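Local atomic coordinates of oxidoreductase (Listeria innocua, PDB entry 3E18), a protein that binds NAD through a Rossmann-fold domain and is probably a dehydrogenase of the GFO/IDH/MocA family, its substrate being unknown. Residues A[187-192]-A[216-221]; A[164-169]-A[205-210]; A[4-9]-A[65-70]. All blocks are in the same frame, centred on the assembly; numbering follows the deposited sequence.

Interaction 1 (A[187-192]-A[216-221])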
loop_
_atom_site.group_PDB
_atom_site.type_symbol
_atom_site.label_atom_id
_atom_site.label_comp_id
_atom_site.label_asym_id
_atom_site.label_seq_id
_atom_site.Cartn_x
_atom_site.Cartn_y
_atom_site.Cartn_z
ATOM N N PHE A 187 -3.794 5.490 19.305
ATOM C CA PHE A 187 -4.029 4.821 20.586
ATOM C C PHE A 187 -3.067 3.631 20.777
ATOM O O PHE A 187 -2.542 3.431 21.876
ATOM C CB PHE A 187 -5.506 4.383 20.680
ATOM C CG PHE A 187 -5.864 3.649 21.954
ATOM C CD1 PHE A 187 -5.509 4.164 23.205
ATOM C CD2 PHE A 187 -6.596 2.460 21.894
ATOM C CE1 PHE A 187 -5.857 3.489 24.382
ATOM C CE2 PHE A 187 -6.947 1.769 23.065
ATOM C CZ PHE A 187 -6.578 2.294 24.309
ATOM N N LEU A 188 -2.825 2.857 19.715
ATOM C CA LEU A 188 -1.936 1.689 19.796
ATOM C C LEU A 188 -0.452 2.051 19.933
ATOM O O LEU A 188 0.245 1.528 20.805
ATOM C CB LEU A 188 -2.129 0.777 18.583
ATOM C CG LEU A 188 -1.440 -0.588 18.636
ATOM C CD1 LEU A 188 -1.899 -1.413 19.844
ATOM C CD2 LEU A 188 -1.669 -1.353 17.344
ATOM N N VAL A 189 0.018 2.944 19.064
ATOM C CA VAL A 189 1.445 3.241 18.945
ATOM C C VAL A 189 1.812 4.340 19.933
ATOM O O VAL A 189 1.165 5.381 19.964
ATOM C CB VAL A 189 1.794 3.647 17.487
ATOM C CG1 VAL A 189 3.294 3.923 17.335
ATOM C CG2 VAL A 189 1.353 2.550 16.510
ATOM N N ASP A 190 2.828 4.102 20.753
ATOM C CA ASP A 190 3.279 5.096 21.727
ATOM C C ASP A 190 4.483 5.823 21.159
ATOM O O ASP A 190 5.626 5.645 21.613
ATOM C CB ASP A 190 3.590 4.440 23.085
ATOM C CG ASP A 190 4.046 5.443 24.148
ATOM O OD1 ASP A 190 3.551 6.596 24.169
ATOM O OD2 ASP A 190 4.921 5.069 24.959
ATOM N N SER A 191 4.206 6.647 20.151
ATOM C CA SER A 191 5.230 7.384 19.422
ATOM C C SER A 191 4.575 8.528 18.655
ATOM O O SER A 191 3.421 8.431 18.227
ATOM C CB SER A 191 5.971 6.460 18.448
ATOM O OG SER A 191 7.138 7.087 17.948
ATOM N N ASN A 192 5.323 9.613 18.496
ATOM C CA ASN A 192 4.860 10.772 17.751
ATOM C C ASN A 192 4.939 10.506 16.259
ATOM O O ASN A 192 5.846 9.816 15.805
ATOM C CB ASN A 192 5.731 11.989 18.074
ATOM C CG ASN A 192 5.455 12.566 19.457
ATOM O OD1 ASN A 192 4.400 12.333 20.051
ATOM N ND2 ASN A 192 6.409 13.347 19.963
ATOM N N ILE A 216 1.954 6.689 7.001
ATOM C CA ILE A 216 2.388 7.391 8.191
ATOM C C ILE A 216 3.678 6.776 8.702
ATOM O O ILE A 216 3.808 5.558 8.746
ATOM C CB ILE A 216 1.281 7.328 9.282
ATOM C CG1 ILE A 216 0.024 8.059 8.793
ATOM C CG2 ILE A 216 1.736 7.935 10.602
ATOM C CD1 ILE A 216 -1.233 7.595 9.480
ATOM N N THR A 217 4.635 7.612 9.086
ATOM C CA THR A 217 5.835 7.117 9.736
ATOM C C THR A 217 5.930 7.751 11.133
ATOM O O THR A 217 5.662 8.948 11.290
ATOM C CB THR A 217 7.106 7.458 8.919
ATOM O OG1 THR A 217 6.912 7.083 7.551
ATOM C CG2 THR A 217 8.306 6.711 9.453
ATOM N N PHE A 218 6.303 6.947 12.133
ATOM C CA PHE A 218 6.437 7.407 13.522
ATOM C C PHE A 218 7.894 7.657 13.824
ATOM O O PHE A 218 8.737 7.170 13.106
ATOM C CB PHE A 218 5.874 6.366 14.486
ATOM C CG PHE A 218 4.380 6.227 14.383
ATOM C CD1 PHE A 218 3.553 7.045 15.143
ATOM C CD2 PHE A 218 3.814 5.329 13.503
ATOM C CE1 PHE A 218 2.178 6.970 15.050
ATOM C CE2 PHE A 218 2.428 5.231 13.395
ATOM C CZ PHE A 218 1.605 6.061 14.176
ATOM N N GLU A 219 8.175 8.388 14.901
ATOM C CA GLU A 219 9.562 8.692 15.301
ATOM C C GLU A 219 10.374 7.439 15.641
ATOM O O GLU A 219 11.601 7.428 15.494
ATOM C CB GLU A 219 9.578 9.679 16.483
ATOM C CG GLU A 219 8.913 11.037 16.229
ATOM C CD GLU A 219 9.775 12.030 15.438
ATOM O OE1 GLU A 219 10.976 11.764 15.193
ATOM O OE2 GLU A 219 9.242 13.099 15.065
ATOM N N ASN A 220 9.691 6.386 16.099
ATOM C CA ASN A 220 10.342 5.107 16.401
ATOM C C ASN A 220 10.505 4.141 15.208
ATOM O O ASN A 220 10.911 2.994 15.385
ATOM C CB ASN A 220 9.649 4.405 17.577
ATOM C CG ASN A 220 8.273 3.858 17.220
ATOM O OD1 ASN A 220 7.750 4.079 16.128
ATOM N ND2 ASN A 220 7.681 3.136 18.156
ATOM N N GLY A 221 10.168 4.597 14.007
ATOM C CA GLY A 221 10.440 3.818 12.804
ATOM C C GLY A 221 9.242 3.010 12.335
ATOM O O GLY A 221 9.278 2.443 11.249
#
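Val-189 sets its CG1 methyl over one face of the Phe-218 ring. Val-189 CG1 lies 3.8 Å from the centroid of the Phe-218 ring and 9° off the ring normal, a CH-pi contact almost over the middle. With CG1 anti to the backbone N (chi1 -178°), this branch of the valine is the one that reaches the ring centre. The carbonyl O of Ser-191 comes to the ring edge near its plane, 3.4 Å from Phe-218 CD1. Next to the ring, the Glu-219 N donates to Asn-192 O at 2.9 Å. The same oxygen takes a CA-H...O contact from Phe-218 CA. Ser-191 OG then accepts from Asn-220 N at 3.2 Å, with an N-H...O angle of 140°, so the bond is bent.

These bonds join the exit of helix 173-188 to the type I turn from Phe-218 to Gly-221, in the C-terminal domain of the GFO/IDH/MocA family. The turn links the antiparallel strands 211-218 and 223-229. Gly-221 N closes it on Phe-218 O at 3.1 Å. Further out, Leu-185 and Leu-186 of the helix and Val-193 of strand 193-201 also pack on Phe-218. Asn-220 OD1 accepts from Ile-222 N, which fixes the side-chain amide beside the turn.

Interaction 2 (A[164-169]-A[205-210]). With NAD (nicotinamide-adenine-dinucleotide), chain E.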
loop_
_atom_site.group_PDB
_atom_site.type_symbol
_atom_site.label_atom_id
_atom_site.label_comp_id
_atom_site.label_asym_id
_atom_site.label_seq_id
_atom_site.Cartn_x
_atom_site.Cartn_y
_atom_site.Cartn_z
ATOM N N ARG A 164 -23.119 14.272 4.872
ATOM C CA ARG A 164 -21.783 13.708 4.662
ATOM C C ARG A 164 -21.200 13.924 3.259
ATOM O O ARG A 164 -20.007 13.698 3.048
ATOM C CB ARG A 164 -21.790 12.216 4.979
ATOM C CG ARG A 164 -21.605 11.895 6.450
ATOM C CD ARG A 164 -21.583 10.389 6.655
ATOM N NE ARG A 164 -21.733 10.003 8.057
ATOM C CZ ARG A 164 -22.906 9.881 8.679
ATOM N NH1 ARG A 164 -24.046 10.127 8.043
ATOM N NH2 ARG A 164 -22.936 9.523 9.951
ATOM N N HIS A 165 -22.035 14.346 2.306
ATOM C CA HIS A 165 -21.558 14.690 0.959
ATOM C C HIS A 165 -20.992 16.105 0.855
ATOM O O HIS A 165 -20.453 16.478 -0.194
ATOM C CB HIS A 165 -22.683 14.544 -0.074
ATOM C CG HIS A 165 -23.107 13.131 -0.321
ATOM N ND1 HIS A 165 -22.805 12.452 -1.483
ATOM C CD2 HIS A 165 -23.820 12.270 0.442
ATOM C CE1 HIS A 165 -23.312 11.234 -1.427
ATOM N NE2 HIS A 165 -23.933 11.098 -0.267
ATOM N N LEU A 166 -21.114 16.895 1.928
ATOM C CA LEU A 166 -20.852 18.334 1.863
ATOM C C LEU A 166 -19.695 18.771 2.743
ATOM O O LEU A 166 -19.601 18.349 3.901
ATOM C CB LEU A 166 -22.113 19.111 2.245
ATOM C CG LEU A 166 -23.299 18.874 1.302
ATOM C CD1 LEU A 166 -24.617 19.216 1.965
ATOM C CD2 LEU A 166 -23.107 19.655 0.005
ATOM N N LYS A 167 -18.829 19.626 2.197
ATOM C CA LYS A 167 -17.679 20.173 2.939
ATOM C C LYS A 167 -18.092 20.996 4.156
ATOM O O LYS A 167 -17.374 21.026 5.169
ATOM C CB LYS A 167 -16.818 21.065 2.038
ATOM C CG LYS A 167 -15.780 20.344 1.208
ATOM C CD LYS A 167 -14.612 21.278 0.867
ATOM C CE LYS A 167 -13.615 20.626 -0.100
ATOM N NZ LYS A 167 -13.072 19.308 0.380
ATOM N N ALA A 168 -19.238 21.671 4.036
ATOM C CA ALA A 168 -19.753 22.582 5.064
ATOM C C ALA A 168 -20.007 21.861 6.380
ATOM O O ALA A 168 -19.779 22.421 7.450
ATOM C CB ALA A 168 -21.043 23.252 4.588
ATOM N N HIS A 169 -20.464 20.615 6.276
ATOM C CA HIS A 169 -20.847 19.810 7.427
ATOM C C HIS A 169 -19.784 18.792 7.825
ATOM O O HIS A 169 -20.071 17.865 8.587
ATOM C CB HIS A 169 -22.169 19.099 7.126
ATOM C CG HIS A 169 -23.277 20.038 6.777
ATOM N ND1 HIS A 169 -23.891 20.839 7.715
ATOM C CD2 HIS A 169 -23.863 20.326 5.592
ATOM C CE1 HIS A 169 -24.822 21.568 7.126
ATOM N NE2 HIS A 169 -24.825 21.278 5.837
ATOM N N GLY A 205 -17.093 11.865 -7.670
ATOM C CA GLY A 205 -17.351 13.204 -8.196
ATOM C C GLY A 205 -17.971 14.183 -7.216
ATOM O O GLY A 205 -18.445 15.244 -7.623
ATOM N N ASP A 206 -17.954 13.839 -5.928
ATOM C CA ASP A 206 -18.459 14.721 -4.875
ATOM C C ASP A 206 -17.451 15.796 -4.520
ATOM O O ASP A 206 -16.280 15.713 -4.907
ATOM C CB ASP A 206 -18.822 13.921 -3.621
ATOM C CG ASP A 206 -20.155 13.228 -3.742
ATOM O OD1 ASP A 206 -21.161 13.908 -4.041
ATOM O OD2 ASP A 206 -20.199 11.998 -3.533
ATOM N N GLU A 207 -17.901 16.804 -3.773
ATOM C CA GLU A 207 -17.007 17.880 -3.313
ATOM C C GLU A 207 -16.128 17.430 -2.144
ATOM O O GLU A 207 -15.110 18.068 -1.826
ATOM C CB GLU A 207 -17.803 19.149 -2.957
ATOM C CG GLU A 207 -18.830 18.965 -1.839
ATOM C CD GLU A 207 -19.602 20.238 -1.523
ATOM O OE1 GLU A 207 -20.489 20.614 -2.328
ATOM O OE2 GLU A 207 -19.332 20.847 -0.465
ATOM N N VAL A 208 -16.519 16.319 -1.523
ATOM C CA VAL A 208 -15.733 15.669 -0.467
ATOM C C VAL A 208 -15.165 14.328 -0.938
ATOM O O VAL A 208 -15.665 13.727 -1.889
ATOM C CB VAL A 208 -16.568 15.417 0.811
ATOM C CG1 VAL A 208 -17.069 16.737 1.389
ATOM C CG2 VAL A 208 -17.743 14.465 0.534
ATOM N N ASP A 209 -14.117 13.879 -0.251
ATOM C CA ASP A 209 -13.439 12.620 -0.559
ATOM C C ASP A 209 -14.316 11.398 -0.300
ATOM O O ASP A 209 -15.022 11.336 0.708
ATOM C CB ASP A 209 -12.148 12.518 0.252
ATOM C CG ASP A 209 -12.398 12.419 1.754
ATOM O OD1 ASP A 209 -12.670 13.456 2.398
ATOM O OD2 ASP A 209 -12.308 11.298 2.294
ATOM N N ASP A 210 -14.276 10.432 -1.214
ATOM C CA ASP A 210 -15.043 9.197 -1.042
ATOM C C ASP A 210 -14.113 8.083 -0.567
ATOM O O ASP A 210 -14.497 6.919 -0.425
ATOM C CB ASP A 210 -15.798 8.827 -2.325
ATOM C CG ASP A 210 -14.884 8.673 -3.536
ATOM O OD1 ASP A 210 -14.033 7.764 -3.528
ATOM O OD2 ASP A 210 -15.040 9.442 -4.513
HETATM P PA NAD E . -28.012 12.062 11.118
HETATM O O1A NAD E . -28.603 10.715 10.947
HETATM O O2A NAD E . -28.181 12.948 9.953
HETATM O O5B NAD E . -28.601 12.754 12.443
HETATM C C5B NAD E . -28.196 14.020 12.912
HETATM C C4B NAD E . -29.371 14.609 13.686
HETATM O O4B NAD E . -29.008 15.830 14.304
HETATM C C3B NAD E . -30.543 14.910 12.756
HETATM O O3B NAD E . -31.702 14.295 13.268
HETATM C C2B NAD E . -30.664 16.419 12.795
HETATM O O2B NAD E . -31.996 16.864 12.675
HETATM C C1B NAD E . -30.060 16.759 14.145
HETATM N N9A NAD E . -29.530 18.129 14.224
HETATM C C8A NAD E . -28.895 18.844 13.237
HETATM N N7A NAD E . -28.558 20.058 13.735
HETATM C C5A NAD E . -28.974 20.122 15.021
HETATM C C6A NAD E . -28.900 21.123 15.984
HETATM N N6A NAD E . -28.168 22.209 15.742
HETATM N N1A NAD E . -29.431 20.895 17.244
HETATM C C2A NAD E . -30.035 19.691 17.548
HETATM N N3A NAD E . -30.108 18.704 16.586
HETATM C C4A NAD E . -29.588 18.916 15.343
HETATM O O3 NAD E . -26.436 11.902 11.456
HETATM P PN NAD E . -25.771 10.615 12.123
HETATM O O1N NAD E . -25.352 9.663 11.060
HETATM O O2N NAD E . -26.574 10.146 13.275
HETATM O O5D NAD E . -24.380 11.250 12.703
HETATM C C5D NAD E . -24.349 12.283 13.663
HETATM C C4D NAD E . -22.959 12.326 14.336
HETATM O O4D NAD E . -22.605 11.032 14.792
HETATM C C3D NAD E . -21.847 12.744 13.391
HETATM O O3D NAD E . -20.864 13.468 14.116
HETATM C C2D NAD E . -21.218 11.446 12.930
HETATM O O2D NAD E . -19.847 11.635 12.662
HETATM C C1D NAD E . -21.422 10.559 14.151
HETATM N N1N NAD E . -21.486 9.098 13.885
HETATM C C2N NAD E . -20.608 8.311 14.574
HETATM C C3N NAD E . -20.578 6.930 14.415
HETATM C C7N NAD E . -19.757 6.114 15.366
HETATM O O7N NAD E . -19.553 4.754 15.096
HETATM N N7N NAD E . -19.240 6.679 16.462
HETATM C C4N NAD E . -21.499 6.323 13.549
HETATM C C5N NAD E . -22.410 7.124 12.855
HETATM C C6N NAD E . -22.400 8.512 13.039
HETATM O O HOH W 1 -20.898 16.791 -3.360
HETATM O O HOH W 2 -20.549 22.533 1.384
#
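Glu-207 turns its CG between its own backbone N and carbonyl carbon (chi1 61°), and the chain then runs extended to the carboxylate. This carries Glu-207 OE2 to Lys-167 N, which donates to it at 3.0 Å and 167°. The donor comes on the anti side of the carboxylate, well out of its plane. Lys-167 bends at its last torsion, and Lys-167 NZ turns back to Glu-207 O, a weak bond of 3.2 Å. Its ammonium is not in contact with the Glu-207 carboxylate.

Val-208 packs between these polar links. Its CG2 touches the carbonyl oxygens of Arg-164 and His-165, and Val-208 CG1 lies 3.5 Å from Lys-167 N. The His-165 ring is turned 79° from the Asp-206 carboxylate. His-165 ND1 gives a weak but straight bond to Asp-206 OD1 at 3.4 Å, with the acceptor in the ring plane. One water donates to His-165 O and Asp-206 OD1 and accepts from Glu-207 N. A second water accepts from Ala-168 N and donates to Glu-207 OE2, giving that oxygen two donors.

Arg-164 points its guanidinium the other way, to NAD. Arg-164 NH2 donates to NAD O1N, a phosphate oxygen, at 2.7 Å, and NH1 adds a weak bond to the same atom. O1N lies at the guanidinium edge, in its plane. The two loops thus meet behind an arginine of the NAD site, where the C-terminal domain supplies a cationic contact to the dinucleotide phosphate held by the Rossmann domain.

Interaction 3 (A[4-9]-A[65-70]); sequences KKYQLV and KVDAVL
Leu-8 and Ala-68 meet on one face of the parallel Rossmann-fold sheet, with Leu-8 CD1 3.8 Å from Ala-68 CB. Strands 6-11 and 68-71 are neighbours among its five strands. The other Leu-8 methyl, CD2, reaches Leu-70 CB. Side chains of Val-9 and Val-69 lie on the other face, where Val-9 CG2 packs on Val-66 CG2 at 3.6 Å. The Val-9 and Val-66 side chains cross at about a right angle. Helix 57-62 covers the Val-9 and Val-69 face, and Tyr-308 of helix 307-315 touches Leu-70.

The parallel ladder runs from Val-9 N to Ala-68 O (2.9 Å) and from Leu-70 N to Val-9 O (2.8 Å). At its start, Gln-7 O accepts from both Asp-67 N and Ala-68 N. The bond from Asp-67 N lies in the carbonyl plane, while Ala-68 N is tilted 18° from it. On the polar edge the Gln-7 chain bends at chi2 (-62°), and its OE1 is hydrogen-bonded to His-33 ND1 while NE2 donates to Lys-5 O. The Tyr-6 ring turns its edge to Asp-67 CB, its plane 88° from the carboxylate. Asp-67 OD2 takes the Gln-7 N-H at an N...O distance of 2.8 Å, on the anti side of the carboxylate.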
loop_
_atom_site.group_PDB
_atom_site.type_symbol
_atom_site.label_atom_id
_atom_site.label_comp_id
_atom_site.label_asym_id
_atom_site.label_seq_id
_atom_site.Cartn_x
_atom_site.Cartn_y
_atom_site.Cartn_z
ATOM N N LYS A 4 -28.006 6.999 42.677
ATOM C CA LYS A 4 -27.252 8.146 42.152
ATOM C C LYS A 4 -27.019 8.170 40.622
ATOM O O LYS A 4 -25.869 8.266 40.166
ATOM C CB LYS A 4 -25.886 8.202 42.847
ATOM C CG LYS A 4 -25.896 8.531 44.324
ATOM C CD LYS A 4 -24.558 9.156 44.737
ATOM C CE LYS A 4 -23.367 8.272 44.359
ATOM N NZ LYS A 4 -22.038 8.880 44.687
ATOM N N LYS A 5 -28.092 8.117 39.837
ATOM C CA LYS A 5 -27.967 8.008 38.385
ATOM C C LYS A 5 -27.791 9.350 37.680
ATOM O O LYS A 5 -28.617 10.254 37.842
ATOM C CB LYS A 5 -29.170 7.268 37.795
ATOM C CG LYS A 5 -29.001 5.757 37.748
ATOM C CD LYS A 5 -30.008 5.121 36.795
ATOM C CE LYS A 5 -29.585 3.717 36.366
ATOM N NZ LYS A 5 -29.504 2.770 37.514
ATOM N N TYR A 6 -26.719 9.471 36.893
ATOM C CA TYR A 6 -26.515 10.639 36.038
ATOM C C TYR A 6 -27.540 10.678 34.920
ATOM O O TYR A 6 -27.819 9.660 34.300
ATOM C CB TYR A 6 -25.136 10.620 35.423
ATOM C CG TYR A 6 -24.024 10.876 36.402
ATOM C CD1 TYR A 6 -23.733 12.168 36.829
ATOM C CD2 TYR A 6 -23.255 9.828 36.891
ATOM C CE1 TYR A 6 -22.692 12.412 37.730
ATOM C CE2 TYR A 6 -22.209 10.062 37.792
ATOM C CZ TYR A 6 -21.940 11.355 38.205
ATOM O OH TYR A 6 -20.909 11.590 39.094
ATOM N N GLN A 7 -28.080 11.863 34.663
ATOM C CA GLN A 7 -29.093 12.053 33.645
ATOM C C GLN A 7 -28.461 12.654 32.407
ATOM O O GLN A 7 -27.884 13.752 32.461
ATOM C CB GLN A 7 -30.184 12.984 34.175
ATOM C CG GLN A 7 -30.777 12.537 35.512
ATOM C CD GLN A 7 -31.450 11.188 35.421
ATOM O OE1 GLN A 7 -32.349 10.984 34.599
ATOM N NE2 GLN A 7 -31.018 10.251 36.268
ATOM N N LEU A 8 -28.577 11.927 31.299
ATOM C CA LEU A 8 -28.014 12.323 30.006
ATOM C C LEU A 8 -29.126 12.726 29.058
ATOM O O LEU A 8 -30.125 12.023 28.960
ATOM C CB LEU A 8 -27.247 11.144 29.394
ATOM C CG LEU A 8 -26.628 11.369 28.011
ATOM C CD1 LEU A 8 -25.259 12.035 28.192
ATOM C CD2 LEU A 8 -26.488 10.062 27.287
ATOM N N VAL A 9 -28.964 13.848 28.358
ATOM C CA VAL A 9 -29.889 14.196 27.275
ATOM C C VAL A 9 -29.219 13.990 25.915
ATOM O O VAL A 9 -28.071 14.402 25.703
ATOM C CB VAL A 9 -30.472 15.631 27.427
ATOM C CG1 VAL A 9 -31.215 16.082 26.161
ATOM C CG2 VAL A 9 -31.398 15.700 28.657
ATOM N N LYS A 65 -32.036 19.143 36.424
ATOM C CA LYS A 65 -32.031 17.683 36.499
ATOM C C LYS A 65 -31.029 17.022 35.539
ATOM O O LYS A 65 -30.668 15.863 35.728
ATOM C CB LYS A 65 -33.431 17.124 36.225
ATOM C CG LYS A 65 -34.330 17.031 37.440
ATOM C CD LYS A 65 -35.445 18.051 37.381
ATOM C CE LYS A 65 -36.803 17.403 37.646
ATOM N NZ LYS A 65 -36.801 16.502 38.837
ATOM N N VAL A 66 -30.595 17.759 34.514
ATOM C CA VAL A 66 -29.669 17.243 33.498
ATOM C C VAL A 66 -28.225 17.355 33.978
ATOM O O VAL A 66 -27.796 18.414 34.416
ATOM C CB VAL A 66 -29.853 17.986 32.162
ATOM C CG1 VAL A 66 -28.810 17.533 31.109
ATOM C CG2 VAL A 66 -31.282 17.765 31.638
ATOM N N ASP A 67 -27.482 16.254 33.909
ATOM C CA ASP A 67 -26.077 16.260 34.301
ATOM C C ASP A 67 -25.132 16.321 33.108
ATOM O O ASP A 67 -24.027 16.829 33.220
ATOM C CB ASP A 67 -25.769 15.016 35.121
ATOM C CG ASP A 67 -26.662 14.898 36.335
ATOM O OD1 ASP A 67 -26.754 15.887 37.088
ATOM O OD2 ASP A 67 -27.284 13.831 36.518
ATOM N N ALA A 68 -25.571 15.774 31.977
ATOM C CA ALA A 68 -24.689 15.600 30.817
ATOM C C ALA A 68 -25.477 15.609 29.523
ATOM O O ALA A 68 -26.677 15.309 29.514
ATOM C CB ALA A 68 -23.881 14.308 30.954
ATOM N N VAL A 69 -24.817 16.004 28.435
ATOM C CA VAL A 69 -25.425 15.893 27.112
ATOM C C VAL A 69 -24.584 15.027 26.185
ATOM O O VAL A 69 -23.352 14.987 26.272
ATOM C CB VAL A 69 -25.742 17.275 26.439
ATOM C CG1 VAL A 69 -26.623 18.145 27.342
ATOM C CG2 VAL A 69 -24.470 18.004 26.042
ATOM N N LEU A 70 -25.279 14.303 25.320
ATOM C CA LEU A 70 -24.650 13.573 24.234
ATOM C C LEU A 70 -24.902 14.360 22.951
ATOM O O LEU A 70 -26.054 14.589 22.586
ATOM C CB LEU A 70 -25.237 12.151 24.144
ATOM C CG LEU A 70 -24.761 11.120 23.094
ATOM C CD1 LEU A 70 -25.548 11.253 21.814
ATOM C CD2 LEU A 70 -23.274 11.244 22.777
#

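From the N terminus, interaction 3 comes first. It joins strand 6-11 to strand 68-71, closing a loop of 55 residues within the Rossmann domain. The other two contacts open only after it has closed, in the C-terminal domain. Segment 164-169 opens interaction 2 and segment 187-192 opens interaction 1. Segment 205-210 then closes interaction 2, and 216-221 closes interaction 1, so these two cross. Interaction 2 ties two loops together beside the NAD site. Interaction 1 ties the end of helix 173-188 to the turn after strand 211-218, away from that site. Centres of interactions 1 and 3 are about 37 Å apart, on opposite sides of the chain's centre.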